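Local coordinates for DsbA family protein (Salmonella typhimurium, PDB 7JVE), which acts, as a trimeric thioredoxin-like enzyme of the DsbA family, both as a thiol oxidase and as a disulfide isomerase, at residues D91-W96 and W128-L133. Residues are numbered along the deposited sequence; the frame is centred on the assembly and turned at random.
Sequences DYQCSW and WPVSGL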
loop_
_atom_site.group_PDB
_atom_site.type_symbol
_atom_site.label_atom_id
_atom_site.label_comp_id
_atom_site.label_asym_id
_atom_site.label_seq_id
_atom_site.Cartn_x
_atom_site.Cartn_y
_atom_site.Cartn_z
ATOM N N ASP A 91 -14.265 7.581 -15.743
ATOM C CA ASP A 91 -14.166 9.020 -15.547
ATOM C C ASP A 91 -12.982 9.489 -16.389
ATOM O O ASP A 91 -11.919 8.856 -16.365
ATOM C CB ASP A 91 -13.974 9.316 -14.046
ATOM C CG ASP A 91 -13.871 10.804 -13.706
ATOM O OD1 ASP A 91 -13.517 11.647 -14.571
ATOM O OD2 ASP A 91 -14.125 11.118 -12.511
ATOM N N TYR A 92 -13.164 10.562 -17.166
ATOM C CA TYR A 92 -12.044 11.025 -17.975
ATOM C C TYR A 92 -10.837 11.434 -17.127
ATOM O O TYR A 92 -9.708 11.406 -17.627
ATOM C CB TYR A 92 -12.456 12.184 -18.880
ATOM C CG TYR A 92 -13.256 11.753 -20.087
ATOM C CD1 TYR A 92 -12.658 11.026 -21.126
ATOM C CD2 TYR A 92 -14.605 12.057 -20.193
ATOM C CE1 TYR A 92 -13.381 10.627 -22.232
ATOM C CE2 TYR A 92 -15.350 11.659 -21.306
ATOM C CZ TYR A 92 -14.734 10.943 -22.318
ATOM O OH TYR A 92 -15.465 10.556 -23.426
ATOM N N GLN A 93 -11.031 11.801 -15.861
ATOM C CA GLN A 93 -9.913 12.188 -15.011
ATOM C C GLN A 93 -9.383 11.042 -14.162
ATOM O O GLN A 93 -8.474 11.244 -13.357
ATOM C CB GLN A 93 -10.311 13.362 -14.128
ATOM C CG GLN A 93 -10.498 14.607 -14.939
ATOM C CD GLN A 93 -10.527 15.835 -14.087
ATOM O OE1 GLN A 93 -9.473 16.409 -13.780
ATOM N NE2 GLN A 93 -11.733 16.265 -13.696
ATOM N N CYS A 94 -9.912 9.848 -14.334
ATOM C CA CYS A 94 -9.305 8.661 -13.745
ATOM C C CYS A 94 -7.994 8.345 -14.459
ATOM O O CYS A 94 -7.998 7.998 -15.647
ATOM C CB CYS A 94 -10.280 7.498 -13.850
ATOM S SG CYS A 94 -9.601 6.012 -13.240
ATOM N N SER A 95 -6.872 8.437 -13.738
ATOM C CA SER A 95 -5.569 8.299 -14.383
ATOM C C SER A 95 -5.327 6.884 -14.914
ATOM O O SER A 95 -4.673 6.726 -15.949
ATOM C CB SER A 95 -4.436 8.711 -13.426
ATOM O OG SER A 95 -4.336 7.867 -12.291
ATOM N N TRP A 96 -5.845 5.844 -14.258
ATOM C CA TRP A 96 -5.606 4.523 -14.831
ATOM C C TRP A 96 -6.635 4.132 -15.897
ATOM O O TRP A 96 -6.311 3.318 -16.774
ATOM C CB TRP A 96 -5.519 3.459 -13.732
ATOM C CG TRP A 96 -6.815 3.055 -13.093
ATOM C CD1 TRP A 96 -7.550 1.928 -13.364
ATOM C CD2 TRP A 96 -7.496 3.739 -12.036
ATOM N NE1 TRP A 96 -8.663 1.885 -12.546
ATOM C CE2 TRP A 96 -8.653 2.984 -11.723
ATOM C CE3 TRP A 96 -7.242 4.918 -11.321
ATOM C CZ2 TRP A 96 -9.562 3.372 -10.726
ATOM C CZ3 TRP A 96 -8.151 5.309 -10.318
ATOM C CH2 TRP A 96 -9.294 4.532 -10.033
ATOM N N TRP A 128 -17.925 16.756 -11.001
ATOM C CA TRP A 128 -19.193 16.875 -11.721
ATOM C C TRP A 128 -19.171 17.939 -12.809
ATOM O O TRP A 128 -19.611 17.642 -13.928
ATOM C CB TRP A 128 -20.322 17.126 -10.720
ATOM C CG TRP A 128 -20.700 15.893 -10.015
ATOM C CD1 TRP A 128 -19.861 15.015 -9.392
ATOM C CD2 TRP A 128 -22.015 15.379 -9.849
ATOM N NE1 TRP A 128 -20.577 13.993 -8.842
ATOM C CE2 TRP A 128 -21.904 14.183 -9.117
ATOM C CE3 TRP A 128 -23.283 15.815 -10.245
ATOM C CZ2 TRP A 128 -23.013 13.407 -8.768
ATOM C CZ3 TRP A 128 -24.394 15.046 -9.888
ATOM C CH2 TRP A 128 -24.244 13.855 -9.160
ATOM N N PRO A 129 -18.667 19.158 -12.584
ATOM C CA PRO A 129 -18.668 20.137 -13.694
ATOM C C PRO A 129 -17.875 19.676 -14.918
ATOM O O PRO A 129 -18.371 19.786 -16.050
ATOM C CB PRO A 129 -18.083 21.406 -13.042
ATOM C CG PRO A 129 -18.290 21.223 -11.546
ATOM C CD PRO A 129 -18.152 19.734 -11.324
ATOM N N VAL A 130 -16.677 19.121 -14.729
ATOM C CA VAL A 130 -15.872 18.663 -15.863
ATOM C C VAL A 130 -16.455 17.388 -16.480
ATOM O O VAL A 130 -16.587 17.286 -17.708
ATOM C CB VAL A 130 -14.399 18.478 -15.440
ATOM C CG1 VAL A 130 -13.613 17.774 -16.514
ATOM C CG2 VAL A 130 -13.773 19.848 -15.163
ATOM N N SER A 131 -16.805 16.393 -15.656
ATOM C CA SER A 131 -17.405 15.178 -16.211
ATOM C C SER A 131 -18.703 15.491 -16.948
ATOM O O SER A 131 -18.940 14.974 -18.047
ATOM C CB SER A 131 -17.655 14.129 -15.117
ATOM O OG SER A 131 -16.439 13.627 -14.616
ATOM N N GLY A 132 -19.554 16.337 -16.359
ATOM C CA GLY A 132 -20.805 16.679 -17.017
ATOM C C GLY A 132 -20.586 17.384 -18.340
ATOM O O GLY A 132 -21.270 17.098 -19.326
ATOM N N LEU A 133 -19.646 18.334 -18.373
ATOM C CA LEU A 133 -19.331 19.030 -19.618
ATOM C C LEU A 133 -18.806 18.064 -20.668
ATOM O O LEU A 133 -19.156 18.176 -21.847
ATOM C CB LEU A 133 -18.303 20.144 -19.375
ATOM C CG LEU A 133 -17.858 20.861 -20.663
ATOM C CD1 LEU A 133 -19.072 21.442 -21.404
ATOM C CD2 LEU A 133 -16.786 21.961 -20.447
HETATM O O HOH W 1 -13.658 14.399 -14.483
HETATM O O HOH W 2 -16.158 11.593 -16.436
#
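Asp91 faces Ser131 with two waters between them, OD1 and the hydroxyl OG 3.5 Å apart. With CG anti to the backbone N (chi1 -179°), the carboxylate extends toward the helix that begins at Trp128. OD1 closes an Asx turn: it accepts from Gln93 N at 2.8 Å, nearly straight (170°) but from above the carboxylate plane. A first water donates to OD1, at 2.8 Å, and is bonded to Ser131 OG at 2.9 Å. OD2 is held by Ile123 N and by a salt bridge to Arg127. The backbone N of Tyr92 gives a hydrogen bond to a second water, 3.2 Å away, which is also bonded to Ser131 OG at 2.7 Å. The Ser131 hydroxyl bonds to both waters. Gln93 runs extended beyond CG and crosses Val130 at about a right angle. Its NE2 lies 3.7 Å from Val130 CG1 and gives a hydrogen bond to the same first water, 2.8 Å away. That water therefore joins Asp91, Gln93 and Ser131. The amide oxygen OE1 turns to Leu167 N, which fixes the other end of the amide. A type I turn from Asp91 to Cys94, closed by Cys94 N on Asp91 O, leads into helix 95-110. Cys94 is its N-cap and forms the disulfide with Cys97, the CxxC arrangement of the thioredoxin fold. Its SG lies over one face of the Trp96 ring, toward the rim. The contact thus links the loop between central strand 84-90 and the active-site helix to the start of helix 128-145, with helix 147-159 packed against Tyr92 and helix 199-210 against Ser131.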